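SPOU RRNA methylase (Sulfolobus acidocaldarius, PDB 4CNG) transfers a methyl group from S-adenosyl-L-methionine to the 2'-hydroxyl of cytidine 32 in tRNA, working as a homodimer of the SPOUT class. Local coordinates at residues Ile23-Val28 and Phe128-Glu133; Lys94-Ser99 and Ala143-Leu148; Ser111-Asp116 and Leu148-Ala153. The protein carries 1 engineered substitution. All blocks are in the same frame, centred on the assembly; numbering follows the deposited sequence. Where two conformers were deposited one is given.

Interaction 1 (Ile23-Val28 and Phe128-Glu133); sequences IRLVIV and FIFGRE. With SAH (S-adenosyl-L-homocysteine), chain C.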
loop_
_atom_site.group_PDB
_atom_site.type_symbol
_atom_site.label_atom_id
_atom_site.label_comp_id
_atom_site.label_asym_id
_atom_site.label_seq_id
_atom_site.Cartn_x
_atom_site.Cartn_y
_atom_site.Cartn_z
ATOM N N ILE A 23 -0.600 5.346 18.033
ATOM C CA ILE A 23 -0.482 4.153 17.225
ATOM C C ILE A 23 0.912 3.582 17.279
ATOM O O ILE A 23 1.881 4.266 17.006
ATOM C CB ILE A 23 -0.837 4.431 15.739
ATOM C CG1 ILE A 23 -2.206 5.109 15.605
ATOM C CG2 ILE A 23 -0.730 3.135 14.939
ATOM C CD1 ILE A 23 -3.363 4.249 16.043
ATOM N N ARG A 24 0.981 2.304 17.626
ATOM C CA ARG A 24 2.207 1.527 17.539
ATOM C C ARG A 24 2.077 0.524 16.394
ATOM O O ARG A 24 1.175 -0.292 16.372
ATOM C CB ARG A 24 2.471 0.772 18.845
ATOM C CG ARG A 24 3.744 -0.044 18.779
ATOM C CD ARG A 24 3.954 -0.896 20.022
ATOM N NE ARG A 24 4.126 -0.059 21.187
ATOM C CZ ARG A 24 4.168 -0.513 22.433
ATOM N NH1 ARG A 24 4.073 -1.812 22.693
ATOM N NH2 ARG A 24 4.205 0.367 23.406
ATOM N N LEU A 25 2.986 0.605 15.437
ATOM C CA LEU A 25 3.082 -0.337 14.365
ATOM C C LEU A 25 4.053 -1.442 14.778
ATOM O O LEU A 25 5.167 -1.130 15.171
ATOM C CB LEU A 25 3.582 0.360 13.096
ATOM C CG LEU A 25 3.717 -0.486 11.869
ATOM C CD1 LEU A 25 2.392 -1.049 11.435
ATOM C CD2 LEU A 25 4.358 0.333 10.773
ATOM N N VAL A 26 3.606 -2.683 14.689
ATOM C CA VAL A 26 4.413 -3.860 15.023
ATOM C C VAL A 26 4.517 -4.750 13.798
ATOM O O VAL A 26 3.520 -5.217 13.288
ATOM C CB VAL A 26 3.793 -4.661 16.216
ATOM C CG1 VAL A 26 4.618 -5.906 16.490
ATOM C CG2 VAL A 26 3.625 -3.787 17.433
ATOM N N ILE A 27 5.756 -4.984 13.360
ATOM C CA ILE A 27 6.022 -5.835 12.226
ATOM C C ILE A 27 6.753 -7.079 12.735
ATOM O O ILE A 27 7.824 -6.970 13.304
ATOM C CB ILE A 27 6.856 -5.120 11.143
ATOM C CG1 ILE A 27 6.321 -3.733 10.811
ATOM C CG2 ILE A 27 6.979 -5.965 9.907
ATOM C CD1 ILE A 27 4.914 -3.740 10.261
ATOM N N VAL A 28 6.170 -8.236 12.505
ATOM C CA VAL A 28 6.688 -9.491 13.068
ATOM C C VAL A 28 7.583 -10.208 12.060
ATOM O O VAL A 28 7.146 -10.657 11.005
ATOM C CB VAL A 28 5.558 -10.398 13.518
ATOM C CG1 VAL A 28 6.092 -11.701 14.134
ATOM C CG2 VAL A 28 4.663 -9.690 14.505
ATOM N N PHE A 128 -1.005 -2.093 15.946
ATOM C CA PHE A 128 -1.400 -2.730 14.689
ATOM C C PHE A 128 -0.290 -3.680 14.300
ATOM O O PHE A 128 0.838 -3.238 14.094
ATOM C CB PHE A 128 -1.660 -1.706 13.578
ATOM C CG PHE A 128 -2.979 -1.001 13.688
ATOM C CD1 PHE A 128 -3.175 0.053 14.566
ATOM C CD2 PHE A 128 -4.092 -1.502 13.045
ATOM C CE1 PHE A 128 -4.427 0.658 14.686
ATOM C CE2 PHE A 128 -5.320 -0.877 13.118
ATOM C CZ PHE A 128 -5.476 0.173 13.968
ATOM N N ILE A 129 -0.624 -4.963 14.169
ATOM C CA ILE A 129 0.356 -6.032 14.109
ATOM C C ILE A 129 0.234 -6.707 12.743
ATOM O O ILE A 129 -0.854 -7.145 12.349
ATOM C CB ILE A 129 0.133 -7.082 15.230
ATOM C CG1 ILE A 129 0.124 -6.426 16.581
ATOM C CG2 ILE A 129 1.101 -8.211 15.122
ATOM C CD1 ILE A 129 -0.729 -7.131 17.613
ATOM N N PHE A 130 1.376 -6.794 12.022
ATOM C CA PHE A 130 1.465 -7.387 10.697
ATOM C C PHE A 130 2.455 -8.522 10.735
ATOM O O PHE A 130 3.460 -8.474 11.449
ATOM C CB PHE A 130 1.916 -6.308 9.676
ATOM C CG PHE A 130 0.932 -5.183 9.493
ATOM C CD1 PHE A 130 0.863 -4.149 10.372
ATOM C CD2 PHE A 130 0.070 -5.190 8.417
ATOM C CE1 PHE A 130 -0.083 -3.149 10.226
ATOM C CE2 PHE A 130 -0.847 -4.160 8.234
ATOM C CZ PHE A 130 -0.927 -3.147 9.141
ATOM N N GLY A 131 2.153 -9.538 9.958
ATOM C CA GLY A 131 2.933 -10.756 9.930
ATOM C C GLY A 131 3.927 -10.889 8.799
ATOM O O GLY A 131 4.257 -9.961 8.066
ATOM N N ARG A 132 4.490 -12.093 8.760
ATOM C CA ARG A 132 5.607 -12.451 7.890
ATOM C C ARG A 132 5.155 -12.605 6.453
ATOM O O ARG A 132 4.078 -13.132 6.198
ATOM C CB ARG A 132 6.154 -13.796 8.410
ATOM C CG ARG A 132 6.612 -13.783 9.864
ATOM C CD ARG A 132 6.648 -15.186 10.440
ATOM N NE ARG A 132 6.965 -15.197 11.865
ATOM C CZ ARG A 132 6.084 -15.089 12.844
ATOM N NH1 ARG A 132 4.809 -14.870 12.610
ATOM N NH2 ARG A 132 6.487 -15.156 14.093
ATOM N N GLU A 133 6.003 -12.208 5.515
ATOM C CA GLU A 133 5.653 -12.367 4.131
ATOM C C GLU A 133 5.366 -13.834 3.826
ATOM O O GLU A 133 4.436 -14.145 3.102
ATOM C CB GLU A 133 6.761 -11.834 3.223
ATOM C CG GLU A 133 7.068 -10.356 3.383
ATOM C CD GLU A 133 8.270 -10.011 4.276
ATOM O OE1 GLU A 133 8.363 -10.623 5.415
ATOM O OE2 GLU A 133 9.064 -9.073 3.869
HETATM N N SAH C . 0.858 -16.767 3.096
HETATM C CA SAH C . 0.804 -15.784 4.210
HETATM C CB SAH C . 0.667 -14.400 3.596
HETATM C CG SAH C . 1.115 -13.267 4.536
HETATM S SD SAH C . 0.966 -11.665 3.756
HETATM C C SAH C . -0.342 -16.152 5.106
HETATM O O SAH C . -1.138 -17.035 4.780
HETATM O OXT SAH C . -0.434 -15.710 6.233
HETATM C "C5'" SAH C . 1.955 -10.729 4.923
HETATM C "C4'" SAH C . 1.182 -9.864 5.911
HETATM O "O4'" SAH C . 0.487 -8.835 5.187
HETATM C "C3'" SAH C . 0.111 -10.550 6.683
HETATM O "O3'" SAH C . 0.690 -11.274 7.781
HETATM C "C2'" SAH C . -0.782 -9.417 7.105
HETATM O "O2'" SAH C . -0.192 -8.707 8.187
HETATM C "C1'" SAH C . -0.749 -8.532 5.853
HETATM N N9 SAH C . -1.854 -8.802 4.884
HETATM C C8 SAH C . -1.724 -9.140 3.570
HETATM N N7 SAH C . -2.941 -9.083 2.962
HETATM C C5 SAH C . -3.823 -8.670 3.905
HETATM C C6 SAH C . -5.191 -8.338 3.900
HETATM N N6 SAH C . -5.956 -8.458 2.795
HETATM N N1 SAH C . -5.741 -7.925 5.016
HETATM C C2 SAH C . -4.986 -7.786 6.116
HETATM N N3 SAH C . -3.689 -8.033 6.229
HETATM C C4 SAH C . -3.115 -8.444 5.119
HETATM O O HOH W 1 6.912 -9.169 8.668
#

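Interaction 2 (Lys94-Ser99 and Ala143-Leu148); sequences KIATSS and AKSDFL. With SAH (S-adenosyl-L-homocysteine), chain C; SAH (S-adenosyl-L-homocysteine), chain D.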
loop_
_atom_site.group_PDB
_atom_site.type_symbol
_atom_site.label_atom_id
_atom_site.label_comp_id
_atom_site.label_asym_id
_atom_site.label_seq_id
_atom_site.Cartn_x
_atom_site.Cartn_y
_atom_site.Cartn_z
ATOM N N LYS A 94 -4.812 -4.545 20.889
ATOM C CA LYS A 94 -3.949 -5.211 19.920
ATOM C C LYS A 94 -4.771 -5.651 18.712
ATOM O O LYS A 94 -5.661 -6.471 18.867
ATOM C CB LYS A 94 -3.266 -6.414 20.578
ATOM C CG LYS A 94 -2.338 -6.059 21.737
ATOM C CD LYS A 94 -2.297 -7.142 22.822
ATOM C CE LYS A 94 -1.581 -6.666 24.067
ATOM N NZ LYS A 94 -2.161 -7.316 25.260
ATOM N N ILE A 95 -4.475 -5.085 17.548
ATOM C CA ILE A 95 -5.193 -5.406 16.336
ATOM C C ILE A 95 -4.226 -6.122 15.404
ATOM O O ILE A 95 -3.319 -5.528 14.827
ATOM C CB ILE A 95 -5.816 -4.165 15.670
ATOM C CG1 ILE A 95 -6.785 -3.511 16.674
ATOM C CG2 ILE A 95 -6.502 -4.565 14.368
ATOM C CD1 ILE A 95 -7.538 -2.319 16.120
ATOM N N ALA A 96 -4.389 -7.422 15.280
ATOM C CA ALA A 96 -3.658 -8.241 14.317
ATOM C C ALA A 96 -4.318 -8.090 12.937
ATOM O O ALA A 96 -5.428 -7.562 12.826
ATOM C CB ALA A 96 -3.660 -9.723 14.765
ATOM N N THR A 97 -3.619 -8.555 11.910
ATOM C CA THR A 97 -4.097 -8.480 10.506
ATOM C C THR A 97 -3.909 -9.845 9.878
ATOM O O THR A 97 -2.970 -10.587 10.185
ATOM C CB THR A 97 -3.299 -7.399 9.737
ATOM O OG1 THR A 97 -1.898 -7.650 9.888
ATOM C CG2 THR A 97 -3.641 -6.024 10.230
ATOM N N SER A 98 -4.805 -10.164 8.938
ATOM C CA SER A 98 -4.694 -11.387 8.144
ATOM C C SER A 98 -5.447 -11.192 6.830
ATOM O O SER A 98 -6.539 -10.606 6.814
ATOM C CB SER A 98 -5.278 -12.593 8.893
ATOM O OG SER A 98 -5.396 -13.740 8.038
ATOM N N SER A 99 -4.938 -11.822 5.789
ATOM C CA SER A 99 -5.581 -11.914 4.505
ATOM C C SER A 99 -6.683 -12.946 4.390
ATOM O O SER A 99 -7.267 -13.066 3.307
ATOM C CB SER A 99 -4.539 -12.196 3.419
ATOM O OG SER A 99 -3.915 -13.447 3.616
ATOM N N ALA A 143 -4.164 -15.294 18.810
ATOM C CA ALA A 143 -4.821 -15.515 20.091
ATOM C C ALA A 143 -4.478 -14.465 21.125
ATOM O O ALA A 143 -5.336 -14.130 21.938
ATOM C CB ALA A 143 -4.493 -16.900 20.649
ATOM N N LYS A 144 -3.264 -13.921 21.059
ATOM C CA LYS A 144 -2.780 -12.885 21.956
ATOM C C LYS A 144 -3.257 -11.500 21.559
ATOM O O LYS A 144 -2.975 -10.536 22.254
ATOM C CB LYS A 144 -1.261 -12.912 21.983
ATOM C CG LYS A 144 -0.687 -14.068 22.770
ATOM C CD LYS A 144 0.816 -14.142 22.577
ATOM C CE LYS A 144 1.447 -15.215 23.453
ATOM N NZ LYS A 144 2.923 -15.256 23.224
ATOM N N SER A 145 -3.997 -11.388 20.440
ATOM C CA SER A 145 -4.491 -10.119 19.925
ATOM C C SER A 145 -5.980 -9.992 20.256
ATOM O O SER A 145 -6.701 -10.970 20.429
ATOM C CB SER A 145 -4.239 -10.036 18.408
ATOM O OG SER A 145 -2.845 -10.122 18.163
ATOM N N ASP A 146 -6.486 -8.764 20.297
ATOM C CA ASP A 146 -7.891 -8.489 20.573
ATOM C C ASP A 146 -8.799 -8.614 19.345
ATOM O O ASP A 146 -9.931 -9.066 19.465
ATOM C CB ASP A 146 -8.037 -7.099 21.164
ATOM C CG ASP A 146 -7.302 -6.969 22.475
ATOM O OD1 ASP A 146 -7.699 -7.690 23.405
ATOM O OD2 ASP A 146 -6.380 -6.137 22.607
ATOM N N PHE A 147 -8.305 -8.178 18.200
ATOM C CA PHE A 147 -9.074 -8.171 16.968
ATOM C C PHE A 147 -8.196 -8.655 15.811
ATOM O O PHE A 147 -6.975 -8.601 15.912
ATOM C CB PHE A 147 -9.583 -6.752 16.649
ATOM C CG PHE A 147 -10.601 -6.216 17.636
ATOM C CD1 PHE A 147 -11.877 -6.725 17.663
ATOM C CD2 PHE A 147 -10.290 -5.187 18.484
ATOM C CE1 PHE A 147 -12.824 -6.208 18.520
ATOM C CE2 PHE A 147 -11.237 -4.676 19.368
ATOM C CZ PHE A 147 -12.505 -5.160 19.339
ATOM N N LEU A 148 -8.842 -9.111 14.747
ATOM C CA LEU A 148 -8.164 -9.570 13.548
ATOM C C LEU A 148 -8.779 -8.804 12.354
ATOM O O LEU A 148 -9.928 -9.036 11.974
ATOM C CB LEU A 148 -8.354 -11.062 13.354
ATOM C CG LEU A 148 -7.577 -11.672 12.203
ATOM C CD1 LEU A 148 -6.088 -11.494 12.376
ATOM C CD2 LEU A 148 -7.959 -13.128 11.994
HETATM N N SAH C . 0.858 -16.767 3.096
HETATM C CA SAH C . 0.804 -15.784 4.210
HETATM C CB SAH C . 0.667 -14.400 3.596
HETATM C CG SAH C . 1.115 -13.267 4.536
HETATM S SD SAH C . 0.966 -11.665 3.756
HETATM C C SAH C . -0.342 -16.152 5.106
HETATM O O SAH C . -1.138 -17.035 4.780
HETATM O OXT SAH C . -0.434 -15.710 6.233
HETATM C "C5'" SAH C . 1.955 -10.729 4.923
HETATM C "C4'" SAH C . 1.182 -9.864 5.911
HETATM O "O4'" SAH C . 0.487 -8.835 5.187
HETATM C "C3'" SAH C . 0.111 -10.550 6.683
HETATM O "O3'" SAH C . 0.690 -11.274 7.781
HETATM C "C2'" SAH C . -0.782 -9.417 7.105
HETATM O "O2'" SAH C . -0.192 -8.707 8.187
HETATM C "C1'" SAH C . -0.749 -8.532 5.853
HETATM N N9 SAH C . -1.854 -8.802 4.884
HETATM C C8 SAH C . -1.724 -9.140 3.570
HETATM N N7 SAH C . -2.941 -9.083 2.962
HETATM C C5 SAH C . -3.823 -8.670 3.905
HETATM C C6 SAH C . -5.191 -8.338 3.900
HETATM N N6 SAH C . -5.956 -8.458 2.795
HETATM N N1 SAH C . -5.741 -7.925 5.016
HETATM C C2 SAH C . -4.986 -7.786 6.116
HETATM N N3 SAH C . -3.689 -8.033 6.229
HETATM C C4 SAH C . -3.115 -8.444 5.119
HETATM N N SAH D . -0.721 -17.501 9.110
HETATM C CA SAH D . -2.167 -17.223 8.846
HETATM C CB SAH D . -2.978 -17.542 10.102
HETATM C CG SAH D . -2.887 -18.960 10.618
HETATM S SD SAH D . -3.994 -19.059 11.973
HETATM C C SAH D . -2.400 -15.782 8.584
HETATM O O SAH D . -1.647 -15.000 9.180
HETATM O OXT SAH D . -3.378 -15.420 7.931
HETATM C "C5'" SAH D . -5.504 -18.754 11.157
HETATM C "C4'" SAH D . -6.573 -19.687 11.708
HETATM O "O4'" SAH D . -7.859 -19.297 11.241
HETATM C "C3'" SAH D . -6.382 -21.131 11.261
HETATM O "O3'" SAH D . -5.698 -21.886 12.253
HETATM C "C2'" SAH D . -7.782 -21.669 11.019
HETATM O "O2'" SAH D . -8.143 -22.717 11.935
HETATM C "C1'" SAH D . -8.688 -20.460 11.230
HETATM N N9 SAH D . -9.625 -20.267 10.120
HETATM C C8 SAH D . -10.872 -19.797 10.273
HETATM N N7 SAH D . -11.420 -19.540 9.064
HETATM C C5 SAH D . -10.483 -19.792 8.132
HETATM C C6 SAH D . -10.429 -19.729 6.663
HETATM N N6 SAH D . -11.517 -19.318 5.964
HETATM N N1 SAH D . -9.261 -20.080 6.061
HETATM C C2 SAH D . -8.178 -20.469 6.772
HETATM N N3 SAH D . -8.153 -20.546 8.120
HETATM C C4 SAH D . -9.256 -20.193 8.836
HETATM O O HOH W 2 -1.709 -10.490 24.695
#

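Interaction 3 (Ser111-Asp116 and Leu148-Ala153); sequences SIRPID and LLFIPA. With SAH (S-adenosyl-L-homocysteine), chain C.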
loop_
_atom_site.group_PDB
_atom_site.type_symbol
_atom_site.label_atom_id
_atom_site.label_comp_id
_atom_site.label_asym_id
_atom_site.label_seq_id
_atom_site.Cartn_x
_atom_site.Cartn_y
_atom_site.Cartn_z
ATOM N N SER A 111 -13.105 -10.857 14.249
ATOM C CA SER A 111 -12.862 -10.331 12.922
ATOM C C SER A 111 -13.450 -8.926 12.755
ATOM O O SER A 111 -14.609 -8.680 13.076
ATOM C CB SER A 111 -13.458 -11.266 11.891
ATOM O OG SER A 111 -14.868 -11.265 12.016
ATOM N N ILE A 112 -12.666 -8.038 12.160
ATOM C CA ILE A 112 -13.114 -6.676 11.891
ATOM C C ILE A 112 -12.625 -6.196 10.528
ATOM O O ILE A 112 -11.846 -6.876 9.862
ATOM C CB ILE A 112 -12.627 -5.697 12.975
ATOM C CG1 ILE A 112 -11.101 -5.589 12.949
ATOM C CG2 ILE A 112 -13.115 -6.136 14.349
ATOM C CD1 ILE A 112 -10.555 -4.454 13.788
ATOM N N ARG A 113 -13.297 -5.138 10.094
ATOM C CA ARG A 113 -12.913 -4.436 8.875
ATOM C C ARG A 113 -12.494 -3.000 9.174
ATOM O O ARG A 113 -12.628 -2.527 10.303
ATOM C CB ARG A 113 -14.062 -4.449 7.864
ATOM C CG ARG A 113 -14.612 -5.834 7.568
ATOM C CD ARG A 113 -13.605 -6.677 6.803
ATOM N NE ARG A 113 -14.133 -7.998 6.475
ATOM C CZ ARG A 113 -14.031 -9.060 7.263
ATOM N NH1 ARG A 113 -13.419 -8.960 8.434
ATOM N NH2 ARG A 113 -14.543 -10.221 6.882
ATOM N N PRO A 114 -11.945 -2.328 8.168
ATOM C CA PRO A 114 -11.384 -1.003 8.453
ATOM C C PRO A 114 -12.456 -0.022 8.916
ATOM O O PRO A 114 -12.172 0.871 9.714
ATOM C CB PRO A 114 -10.822 -0.567 7.099
ATOM C CG PRO A 114 -10.492 -1.845 6.407
ATOM C CD PRO A 114 -11.538 -2.830 6.844
ATOM N N ILE A 115 -13.676 -0.193 8.417
ATOM C CA ILE A 115 -14.787 0.683 8.787
ATOM C C ILE A 115 -15.030 0.662 10.292
ATOM O O ILE A 115 -15.604 1.598 10.851
ATOM C CB ILE A 115 -16.086 0.283 8.061
ATOM C CG1 ILE A 115 -17.164 1.348 8.271
ATOM C CG2 ILE A 115 -16.571 -1.075 8.546
ATOM C CD1 ILE A 115 -16.911 2.631 7.509
ATOM N N ASP A 116 -14.590 -0.410 10.943
ATOM C CA ASP A 116 -14.758 -0.551 12.365
ATOM C C ASP A 116 -13.667 0.170 13.188
ATOM O O ASP A 116 -13.788 0.318 14.401
ATOM C CB ASP A 116 -14.793 -2.053 12.730
ATOM C CG ASP A 116 -15.865 -2.802 12.014
ATOM O OD1 ASP A 116 -17.056 -2.433 12.022
ATOM O OD2 ASP A 116 -15.522 -3.937 11.663
ATOM N N LEU A 148 -8.842 -9.111 14.747
ATOM C CA LEU A 148 -8.164 -9.570 13.548
ATOM C C LEU A 148 -8.779 -8.804 12.354
ATOM O O LEU A 148 -9.928 -9.036 11.974
ATOM C CB LEU A 148 -8.354 -11.062 13.354
ATOM C CG LEU A 148 -7.577 -11.672 12.203
ATOM C CD1 LEU A 148 -6.088 -11.494 12.376
ATOM C CD2 LEU A 148 -7.959 -13.128 11.994
ATOM N N LEU A 149 -7.999 -7.905 11.802
ATOM C CA LEU A 149 -8.420 -7.015 10.715
ATOM C C LEU A 149 -8.095 -7.622 9.368
ATOM O O LEU A 149 -6.970 -8.007 9.108
ATOM C CB LEU A 149 -7.688 -5.685 10.865
ATOM C CG LEU A 149 -7.881 -4.645 9.747
ATOM C CD1 LEU A 149 -9.281 -4.154 9.663
ATOM C CD2 LEU A 149 -6.891 -3.523 9.943
ATOM N N PHE A 150 -9.121 -7.704 8.541
ATOM C CA PHE A 150 -9.023 -8.017 7.100
ATOM C C PHE A 150 -9.192 -6.751 6.288
ATOM O O PHE A 150 -10.168 -6.035 6.502
ATOM C CB PHE A 150 -10.127 -9.022 6.709
ATOM C CG PHE A 150 -10.166 -9.361 5.231
ATOM C CD1 PHE A 150 -9.085 -9.988 4.644
ATOM C CD2 PHE A 150 -11.258 -9.038 4.408
ATOM C CE1 PHE A 150 -9.038 -10.251 3.288
ATOM C CE2 PHE A 150 -11.250 -9.383 3.034
ATOM C CZ PHE A 150 -10.134 -9.990 2.498
ATOM N N ILE A 151 -8.267 -6.498 5.371
ATOM C CA ILE A 151 -8.424 -5.417 4.396
ATOM C C ILE A 151 -9.124 -5.996 3.176
ATOM O O ILE A 151 -8.608 -6.909 2.531
ATOM C CB ILE A 151 -7.038 -4.924 3.960
ATOM C CG1 ILE A 151 -6.213 -4.408 5.156
ATOM C CG2 ILE A 151 -7.209 -3.858 2.874
ATOM C CD1 ILE A 151 -4.719 -4.326 4.907
ATOM N N PRO A 152 -10.309 -5.437 2.857
ATOM C CA PRO A 152 -11.050 -5.988 1.734
ATOM C C PRO A 152 -10.271 -5.915 0.418
ATOM O O PRO A 152 -9.675 -4.910 0.117
ATOM C CB PRO A 152 -12.309 -5.113 1.697
ATOM C CG PRO A 152 -12.530 -4.735 3.114
ATOM C CD PRO A 152 -11.139 -4.522 3.655
ATOM N N ALA A 153 -10.326 -7.008 -0.327
ATOM C CA ALA A 153 -9.628 -7.138 -1.592
ATOM C C ALA A 153 -10.242 -8.341 -2.312
ATOM O O ALA A 153 -11.126 -8.997 -1.804
ATOM C CB ALA A 153 -8.140 -7.357 -1.356
HETATM N N SAH C . 0.858 -16.767 3.096
HETATM C CA SAH C . 0.804 -15.784 4.210
HETATM C CB SAH C . 0.667 -14.400 3.596
HETATM C CG SAH C . 1.115 -13.267 4.536
HETATM S SD SAH C . 0.966 -11.665 3.756
HETATM C C SAH C . -0.342 -16.152 5.106
HETATM O O SAH C . -1.138 -17.035 4.780
HETATM O OXT SAH C . -0.434 -15.710 6.233
HETATM C "C5'" SAH C . 1.955 -10.729 4.923
HETATM C "C4'" SAH C . 1.182 -9.864 5.911
HETATM O "O4'" SAH C . 0.487 -8.835 5.187
HETATM C "C3'" SAH C . 0.111 -10.550 6.683
HETATM O "O3'" SAH C . 0.690 -11.274 7.781
HETATM C "C2'" SAH C . -0.782 -9.417 7.105
HETATM O "O2'" SAH C . -0.192 -8.707 8.187
HETATM C "C1'" SAH C . -0.749 -8.532 5.853
HETATM N N9 SAH C . -1.854 -8.802 4.884
HETATM C C8 SAH C . -1.724 -9.140 3.570
HETATM N N7 SAH C . -2.941 -9.083 2.962
HETATM C C5 SAH C . -3.823 -8.670 3.905
HETATM C C6 SAH C . -5.191 -8.338 3.900
HETATM N N6 SAH C . -5.956 -8.458 2.795
HETATM N N1 SAH C . -5.741 -7.925 5.016
HETATM C C2 SAH C . -4.986 -7.786 6.116
HETATM N N3 SAH C . -3.689 -8.033 6.229
HETATM C C4 SAH C . -3.115 -8.444 5.119
#

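Interaction 1 (Ile23-Val28 and Phe128-Glu133)
The carbonyl oxygen of Val-26 draws two donors from strand 125-130: Phe-130 N, 2.9 Å from Val-26 O, and the weaker CA-H of Ile-129, whose CA lies 3.4 Å from the same oxygen. Backbone bonds from Phe-128 N to Arg-24 O, Val-26 N to Phe-128 O and Val-28 N to Phe-130 O continue the pattern. This is parallel pairing, with axes inclined by only 17°, in the interior of the SPOUT sheet, where aromatic and aliphatic side chains fill one face and the beta-branched Val-26 and Ile-129 the other. On the first face Leu-25 CD1 comes within 3.5 Å of Phe-130 CE1, the two side chains crossing at about a right angle, and Ile-27 CD1 packs on Phe-130 CB. Helices 33-45 and 162-175 cover this face. On the other, Val-28 CG2 meets Ile-129 CG2 at 3.9 Å. A chi1 of -179° turns Val-28 CG1 away from its own N and under one face of the Arg-132 guanidinium, 3.5 Å from Arg-132 NH2; salt bridges to Glu-29 and Glu-141 hold that flat group over the methyl. Beyond the last direct bond a water takes over, donating to both Val-28 O and Gly-131 O. Lacking a side chain, Gly-131 lets the ribose of S-adenosyl-L-homocysteine come close: Gly-131 N donates to O2' of the ligand at 3.1 Å and, weakly, to O3'.

Interaction 2 (Lys94-Ser99 and Ala143-Leu148)
Lys-94, Leu-148 and Ala-96 bury the most surface here, and each does so differently. Lys-94 O takes the N-H groups of two successive residues, with Asp-146 N 2.8 Å from Lys-94 O. Phe-147 N stands farther from Lys-94 O, at 3.2 Å. Lys-94 N donates to Asp-146 OD2 at 2.8 Å, on the carboxylate's anti lone pair; Asp suits this entry to the strand because its short side chain brings the carboxylate across to that N-H. Parallel pairing in the SPOUT sheet follows, Ile-95 with Phe-147 and Ala-96 with Leu-148, and Ala-96 N donates to Phe-147 O. The aliphatic part of Lys-94 lies alongside the turn, CD 3.5 Å from Lys-144 O, and a water links Lys-94 NZ with that carbonyl. Ala-96 is small enough for Ser-145 OG, itself bonded to Glu-141 O, to sit 3.5 Å from Ala-96 CB. Leu-148, with CG anti to the backbone N (chi1 -174°), sends CD1 over Ala-96 CB and to 3.7 Å from Ser-98 CB. The strand end and the loop after it meet two molecules of S-adenosyl-L-homocysteine: Thr-97 OG1 accepts from O2' of one, and Ser-98 OG donates to OXT of the other. Strand 93-97 thus runs between 125-130 and 147-149, with helix 117-121 covering the Ile-95 and Phe-147 face and Leu-137 of a loop against Ala-96 on the other.

Interaction 3 (Ser111-Asp116 and Leu148-Ala153)
Ile-112 and Leu-149 pair as parallel neighbours at one margin of the SPOUT sheet, strand 111-112 being its outermost strand within the chain. Ile-112 N donates to Leu-148 O, and Ile-112 O in turn receives Phe-150 N at 3.1 Å. In the conformer described, Arg-113 NH1 also reaches Ile-112 O, at 3.0 Å and from the opposite face of the carbonyl plane. Packing is tightest just beyond the strands. A chi1 of 174° extends the Leu-149 side chain away from its own N, which carries CD1 to 3.4 Å from Arg-113 C and on against the Pro-114 ring. Pro-114 CD and Pro-152 CD face each other at 3.6 Å; such rigid, compact rings suit a place where two backbone segments turn while staying close. Tyr-171 of the second subunit lies against Pro-114 and Ile-151, and its Trp-174 against Pro-152, which makes this corner part of the dimer contact. Phe-150 O is buried here without a hydrogen-bond partner, Pro-114 CD lying 3.5 Å from it.

The Arg-113 side is looser: that residue is partly exposed and was modelled in two conformers. In the one described, Arg-113 NE approaches the Phe-150 ring in its plane, 3.7 Å from Phe-150 CD2. With the planes 78° apart the two groups do not stack flat: NE stays at the ring's edge and one guanidinium face covers Phe-150 CB. Asp-116 OD2 accepts Arg-113 N within the turn. On the inner side Ile-151 reads the adenine of S-adenosyl-L-homocysteine through its backbone: Ile-151 N donates to N1 at 2.9 Å, and N6 donates to Ile-151 O at 3.1 Å.

In the fold
From the N terminus the chain lays down 23-28, then 94-99 and 111-116, before 128-133 returns beside the first strand and closes interaction 1 across 99 residues. Segment 143-148 next closes interaction 2 on 94-99, and 148-153 closes interaction 3 on 111-116. Every pair of loops crosses and none nests. Interactions 1 and 2 are joined where Ile-129 N meets Ile-95 O and Ile-129 O meets Thr-97 OG1; interactions 2 and 3 share Leu-148 on strand 147-149. Together they tie five parallel strands, from 22-28 to 111-112, into one sheet, whose C-terminal ends present Gly-131, Thr-97 and Ile-151 to a single S-adenosyl-L-homocysteine.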